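Local coordinates for protein carboxylesterase (Uncultured bacterium, PDB 5GMX) that hydrolyses carboxylic esters as a family VIII carboxylesterase of the beta-lactamase fold and also acts on oxyimino cephalosporins, at residues 82-87 with 171-176; 185-190 with 201-206. All coordinates share one frame; numbering follows the deposited sequence.

Interaction 1 (82-87 with 171-176); sequences GVLADE and EVARRV
L84 reaches across from helix 72-86 to A173 and V176 near the end of helix 165-175, and it is the one residue of 82-87 that touches 171-176. Its CB already points at the other helix. From there CG is set anti to the carbonyl carbon (chi1 -69°) and CD1 continues the chain outward (chi2 173°), which brings that methyl to the surface of the second helix. CD1 lies 3.6 Å from the backbone O of A173 and 3.7 Å from A173 CB, and its third neighbour is V176 CG2, at 4.0 Å. The small side chain of A173 leaves its backbone O within reach of the methyl. Between the two backbones the nearest CA atoms are those of L84 and A173, 7.2 Å apart. Both helices belong to the beta-lactamase-type fold of the family VIII esterases; helix 72-86 starts just after S71 of the likely SxxK motif, and L84 lies in its last turn. A173 O has a polar partner besides the leucine methyl, for T177 OG1 is hydrogen-bonded to both A173 O and R174 O. On the flank of helix 165-175, E171 ties down two arginines. R174 NH1 is 2.8 Å from E171 OE1, on the syn lone pair, while R175 NE reaches E171 OE2 at 2.6 Å in a nearly straight bond (170°), from the anti side and tilted out of the carboxylate plane. W138 NE1 also bonds to E171 OE1, and E102 pairs with R175 NH1.

Interaction 2 (185-190 with 201-206); sequences QLFAEK and YYIGLP
Segment 185-190, about a turn and a half of helix 183-192, passes beside strand 201-202 and the loop that follows it, with F187 and I203 the closest pair of residues along the backbones, their CA atoms 7.6 Å apart. In this beta-lactamase-type fold the contact sets helix 183-192 against strand 201-202, an outer strand of the small antiparallel sheet that also contains 67-68 and 269-270; the backbone of Y202 bonds to Q269 in the middle strand. F187 carries the helix side. With CG anti to the backbone N (chi1 174°), its ring is carried away from the helix and into the angle between Y201 and I203, and all three residues are buried. The ring is used in two ways. At the edge, near the ring plane, stands the backbone O of Y201, 3.6 Å from F187 CE2. The two aromatic rings meet obliquely: their centroids are 5.7 Å apart and the planes are inclined at 63°, with F187 CE2 3.7 Å from Y201 CD1 and F187 CZ 3.8 Å from the same CD1. Helix 72-86 supplies further packing, M76 touching both F187 and Y201 and V80 touching F187. Y201 OH is hydrogen-bonded to T73 OG1, in the first turn of that helix, and to T69 OG1 just before it. Over one face of the F187 ring lies the end of I203, in a methyl-on-ring contact made by an isoleucine crossing the phenylalanine at about a right angle: I203 CD1 is 4.1 Å from F187 CG and 4.2 Å from F187 CB.

In the fold
Interactions 1 and 2 lie in series along the chain, their centres 15 Å apart, and meet through helix 183-192, which follows helix 165-175. E87 OE2 forms a salt bridge with K190 NZ at 3.0 Å, joining 82-87 to 185-190; L84 CD2 packs on K190 CE at 3.9 Å, and L186 CD1 lies 3.9 Å from A173 O. Helix 72-86 contributes to interaction 1 and packs against interaction 2. At the start of this helix lies the probable active site; S71 and K74 line the pocket holding phenylmethanesulfonic acid. Interaction 2 comes near it: the side chain of Y201 is about 10 Å from that ligand, close to the probable SxxK residues without touching them.

Interaction 1 (82-87 with 171-176)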
loop_
_atom_site.group_PDB
_atom_site.type_symbol
_atom_site.label_atom_id
_atom_site.label_comp_id
_atom_site.label_asym_id
_atom_site.label_seq_id
_atom_site.Cartn_x
_atom_site.Cartn_y
_atom_site.Cartn_z
ATOM N N GLY A 82 1.064 -9.437 -8.566
ATOM C CA GLY A 82 2.220 -10.295 -8.495
ATOM C C GLY A 82 1.831 -11.747 -8.345
ATOM O O GLY A 82 2.382 -12.622 -9.028
ATOM N N VAL A 83 0.856 -12.005 -7.473
ATOM C CA VAL A 83 0.457 -13.383 -7.214
ATOM C C VAL A 83 -0.149 -13.928 -8.492
ATOM O O VAL A 83 0.169 -15.052 -8.916
ATOM C CB VAL A 83 -0.534 -13.494 -6.034
ATOM C CG1 VAL A 83 -1.161 -14.888 -5.972
ATOM C CG2 VAL A 83 0.177 -13.142 -4.720
ATOM N N LEU A 84 -0.978 -13.108 -9.138
ATOM C CA LEU A 84 -1.641 -13.570 -10.348
ATOM C C LEU A 84 -0.616 -13.753 -11.455
ATOM O O LEU A 84 -0.780 -14.630 -12.302
ATOM C CB LEU A 84 -2.741 -12.595 -10.793
ATOM C CG LEU A 84 -3.970 -12.541 -9.875
ATOM C CD1 LEU A 84 -4.903 -11.425 -10.313
ATOM C CD2 LEU A 84 -4.699 -13.881 -9.857
ATOM N N ALA A 85 0.455 -12.954 -11.435
ATOM C CA ALA A 85 1.456 -13.117 -12.474
ATOM C C ALA A 85 2.193 -14.422 -12.212
ATOM O O ALA A 85 2.551 -15.148 -13.144
ATOM C CB ALA A 85 2.412 -11.940 -12.509
ATOM N N ASP A 86 2.354 -14.744 -10.926
ATOM C CA ASP A 86 3.120 -15.919 -10.528
ATOM C C ASP A 86 2.362 -17.185 -10.903
ATOM O O ASP A 86 2.972 -18.210 -11.179
ATOM C CB ASP A 86 3.409 -15.896 -9.020
ATOM C CG ASP A 86 4.405 -16.972 -8.591
ATOM O OD1 ASP A 86 5.506 -17.038 -9.187
ATOM O OD2 ASP A 86 4.080 -17.755 -7.665
ATOM N N GLU A 87 1.035 -17.101 -10.931
ATOM C CA GLU A 87 0.193 -18.226 -11.345
ATOM C C GLU A 87 0.100 -18.361 -12.869
ATOM O O GLU A 87 -0.494 -19.307 -13.371
ATOM C CB GLU A 87 -1.227 -18.080 -10.791
ATOM C CG GLU A 87 -1.339 -18.078 -9.281
ATOM C CD GLU A 87 -2.751 -17.730 -8.817
ATOM O OE1 GLU A 87 -3.647 -17.591 -9.682
ATOM O OE2 GLU A 87 -2.967 -17.582 -7.594
ATOM N N GLU A 171 -8.246 -3.648 -11.938
ATOM C CA GLU A 171 -9.087 -4.051 -13.051
ATOM C C GLU A 171 -8.351 -5.060 -13.916
ATOM O O GLU A 171 -8.970 -5.982 -14.461
ATOM C CB GLU A 171 -9.541 -2.850 -13.880
ATOM C CG GLU A 171 -10.482 -3.203 -15.035
ATOM C CD GLU A 171 -11.799 -3.865 -14.599
ATOM O OE1 GLU A 171 -12.077 -3.969 -13.383
ATOM O OE2 GLU A 171 -12.564 -4.289 -15.492
ATOM N N VAL A 172 -7.036 -4.911 -14.040
ATOM C CA VAL A 172 -6.296 -5.975 -14.723
ATOM C C VAL A 172 -6.465 -7.312 -13.979
ATOM O O VAL A 172 -6.804 -8.370 -14.584
ATOM C CB VAL A 172 -4.806 -5.634 -14.847
ATOM C CG1 VAL A 172 -4.021 -6.826 -15.385
ATOM C CG2 VAL A 172 -4.631 -4.429 -15.755
ATOM N N ALA A 173 -6.281 -7.234 -12.659
ATOM C CA ALA A 173 -6.451 -8.404 -11.796
ATOM C C ALA A 173 -7.822 -9.065 -11.948
ATOM O O ALA A 173 -7.918 -10.291 -12.005
ATOM C CB ALA A 173 -6.222 -8.015 -10.337
ATOM N N ARG A 174 -8.869 -8.245 -12.011
ATOM C CA ARG A 174 -10.233 -8.732 -12.126
ATOM C C ARG A 174 -10.467 -9.344 -13.490
ATOM O O ARG A 174 -11.177 -10.340 -13.605
ATOM C CB ARG A 174 -11.244 -7.605 -11.888
ATOM C CG ARG A 174 -11.294 -7.075 -10.472
ATOM C CD ARG A 174 -12.414 -6.050 -10.297
ATOM N NE ARG A 174 -13.746 -6.633 -10.445
ATOM C CZ ARG A 174 -14.587 -6.350 -11.439
ATOM N NH1 ARG A 174 -14.239 -5.485 -12.381
ATOM N NH2 ARG A 174 -15.785 -6.929 -11.490
ATOM N N ARG A 175 -9.880 -8.746 -14.526
ATOM C CA ARG A 175 -10.097 -9.248 -15.881
ATOM C C ARG A 175 -9.488 -10.624 -16.087
ATOM O O ARG A 175 -10.096 -11.466 -16.756
ATOM C CB ARG A 175 -9.534 -8.299 -16.943
ATOM C CG ARG A 175 -10.233 -6.957 -17.050
ATOM C CD ARG A 175 -11.641 -7.075 -17.586
ATOM N NE ARG A 175 -12.306 -5.772 -17.586
ATOM C CZ ARG A 175 -12.822 -5.192 -18.664
ATOM N NH1 ARG A 175 -12.772 -5.810 -19.843
ATOM N NH2 ARG A 175 -13.405 -4.006 -18.562
ATOM N N VAL A 176 -8.304 -10.878 -15.524
ATOM C CA VAL A 176 -7.720 -12.207 -15.751
ATOM C C VAL A 176 -8.310 -13.280 -14.835
ATOM O O VAL A 176 -7.973 -14.462 -14.958
ATOM C CB VAL A 176 -6.185 -12.220 -15.584
ATOM C CG1 VAL A 176 -5.552 -11.174 -16.495
ATOM C CG2 VAL A 176 -5.783 -12.008 -14.133
#

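Interaction 2 (185-190 with 201-206)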
loop_
_atom_site.group_PDB
_atom_site.type_symbol
_atom_site.label_atom_id
_atom_site.label_comp_id
_atom_site.label_asym_id
_atom_site.label_seq_id
_atom_site.Cartn_x
_atom_site.Cartn_y
_atom_site.Cartn_z
ATOM N N GLN A 185 -11.700 -8.838 -2.621
ATOM C CA GLN A 185 -11.883 -10.264 -2.377
ATOM C C GLN A 185 -10.707 -11.079 -2.903
ATOM O O GLN A 185 -10.381 -12.126 -2.353
ATOM C CB GLN A 185 -13.187 -10.765 -2.990
ATOM C CG GLN A 185 -14.425 -10.055 -2.501
ATOM C CD GLN A 185 -15.634 -10.388 -3.364
ATOM O OE1 GLN A 185 -15.879 -11.557 -3.683
ATOM N NE2 GLN A 185 -16.380 -9.359 -3.771
ATOM N N LEU A 186 -10.109 -10.636 -4.002
ATOM C CA LEU A 186 -8.898 -11.278 -4.503
ATOM C C LEU A 186 -7.763 -11.110 -3.496
ATOM O O LEU A 186 -7.009 -12.046 -3.247
ATOM C CB LEU A 186 -8.500 -10.708 -5.857
ATOM C CG LEU A 186 -9.363 -11.111 -7.040
ATOM C CD1 LEU A 186 -9.011 -10.258 -8.265
ATOM C CD2 LEU A 186 -9.164 -12.604 -7.326
ATOM N N PHE A 187 -7.651 -9.924 -2.908
ATOM C CA PHE A 187 -6.645 -9.704 -1.871
ATOM C C PHE A 187 -6.935 -10.586 -0.643
ATOM O O PHE A 187 -6.036 -11.233 -0.108
ATOM C CB PHE A 187 -6.575 -8.229 -1.471
ATOM C CG PHE A 187 -5.661 -7.968 -0.304
ATOM C CD1 PHE A 187 -4.288 -7.885 -0.485
ATOM C CD2 PHE A 187 -6.175 -7.817 0.975
ATOM C CE1 PHE A 187 -3.448 -7.650 0.591
ATOM C CE2 PHE A 187 -5.344 -7.587 2.054
ATOM C CZ PHE A 187 -3.977 -7.504 1.864
ATOM N N ALA A 188 -8.187 -10.612 -0.203
ATOM C CA ALA A 188 -8.578 -11.478 0.912
ATOM C C ALA A 188 -8.211 -12.939 0.660
ATOM O O ALA A 188 -7.586 -13.575 1.504
ATOM C CB ALA A 188 -10.075 -11.369 1.181
ATOM N N GLU A 189 -8.579 -13.459 -0.509
ATOM C CA GLU A 189 -8.462 -14.893 -0.778
ATOM C C GLU A 189 -7.062 -15.347 -1.164
ATOM O O GLU A 189 -6.648 -16.450 -0.815
ATOM C CB GLU A 189 -9.457 -15.314 -1.872
ATOM C CG GLU A 189 -10.911 -15.355 -1.376
ATOM C CD GLU A 189 -11.931 -15.628 -2.476
ATOM O OE1 GLU A 189 -11.526 -15.774 -3.651
ATOM O OE2 GLU A 189 -13.144 -15.685 -2.163
ATOM N N LYS A 190 -6.327 -14.506 -1.878
ATOM C CA LYS A 190 -5.040 -14.936 -2.402
ATOM C C LYS A 190 -3.836 -14.418 -1.625
ATOM O O LYS A 190 -2.758 -14.977 -1.734
ATOM C CB LYS A 190 -4.918 -14.539 -3.870
ATOM C CG LYS A 190 -5.897 -15.291 -4.750
ATOM C CD LYS A 190 -5.704 -14.979 -6.209
ATOM C CE LYS A 190 -6.459 -15.980 -7.068
ATOM N NZ LYS A 190 -5.871 -17.343 -6.924
ATOM N N TYR A 201 -6.154 -6.642 7.666
ATOM C CA TYR A 201 -6.072 -5.729 6.520
ATOM C C TYR A 201 -7.209 -5.969 5.530
ATOM O O TYR A 201 -7.369 -7.072 4.999
ATOM C CB TYR A 201 -4.724 -5.850 5.794
ATOM C CG TYR A 201 -4.379 -4.588 5.034
ATOM C CD1 TYR A 201 -4.937 -4.319 3.792
ATOM C CD2 TYR A 201 -3.519 -3.656 5.569
ATOM C CE1 TYR A 201 -4.639 -3.150 3.103
ATOM C CE2 TYR A 201 -3.213 -2.484 4.888
ATOM C CZ TYR A 201 -3.768 -2.236 3.660
ATOM O OH TYR A 201 -3.443 -1.060 2.999
ATOM N N TYR A 202 -7.972 -4.915 5.264
ATOM C CA TYR A 202 -9.136 -4.986 4.389
ATOM C C TYR A 202 -9.078 -3.940 3.271
ATOM O O TYR A 202 -8.671 -2.803 3.491
ATOM C CB TYR A 202 -10.431 -4.761 5.181
ATOM C CG TYR A 202 -10.684 -5.722 6.321
ATOM C CD1 TYR A 202 -10.055 -5.557 7.550
ATOM C CD2 TYR A 202 -11.585 -6.775 6.181
ATOM C CE1 TYR A 202 -10.295 -6.439 8.599
ATOM C CE2 TYR A 202 -11.836 -7.648 7.228
ATOM C CZ TYR A 202 -11.188 -7.476 8.429
ATOM O OH TYR A 202 -11.437 -8.342 9.480
ATOM N N ILE A 203 -9.505 -4.334 2.080
ATOM C CA ILE A 203 -9.806 -3.378 1.027
ATOM C C ILE A 203 -11.289 -3.514 0.752
ATOM O O ILE A 203 -11.725 -4.481 0.125
ATOM C CB ILE A 203 -8.976 -3.621 -0.241
ATOM C CG1 ILE A 203 -7.480 -3.573 0.093
ATOM C CG2 ILE A 203 -9.321 -2.576 -1.309
ATOM C CD1 ILE A 203 -6.584 -4.074 -1.023
ATOM N N GLY A 204 -12.065 -2.560 1.258
ATOM C CA GLY A 204 -13.505 -2.722 1.342
ATOM C C GLY A 204 -13.802 -3.343 2.695
ATOM O O GLY A 204 -13.694 -4.557 2.863
ATOM N N LEU A 205 -14.125 -2.510 3.678
ATOM C CA LEU A 205 -14.320 -3.001 5.039
ATOM C C LEU A 205 -15.772 -3.427 5.291
ATOM O O LEU A 205 -16.687 -2.608 5.179
ATOM C CB LEU A 205 -13.905 -1.928 6.048
ATOM C CG LEU A 205 -13.899 -2.385 7.506
ATOM C CD1 LEU A 205 -12.746 -3.354 7.748
ATOM C CD2 LEU A 205 -13.825 -1.197 8.431
ATOM N N PRO A 206 -15.988 -4.708 5.635
ATOM C CA PRO A 206 -17.336 -5.199 5.980
ATOM C C PRO A 206 -17.936 -4.426 7.159
ATOM O O PRO A 206 -17.201 -4.093 8.086
ATOM C CB PRO A 206 -17.098 -6.669 6.365
ATOM C CG PRO A 206 -15.790 -7.037 5.713
ATOM C CD PRO A 206 -14.967 -5.769 5.740
#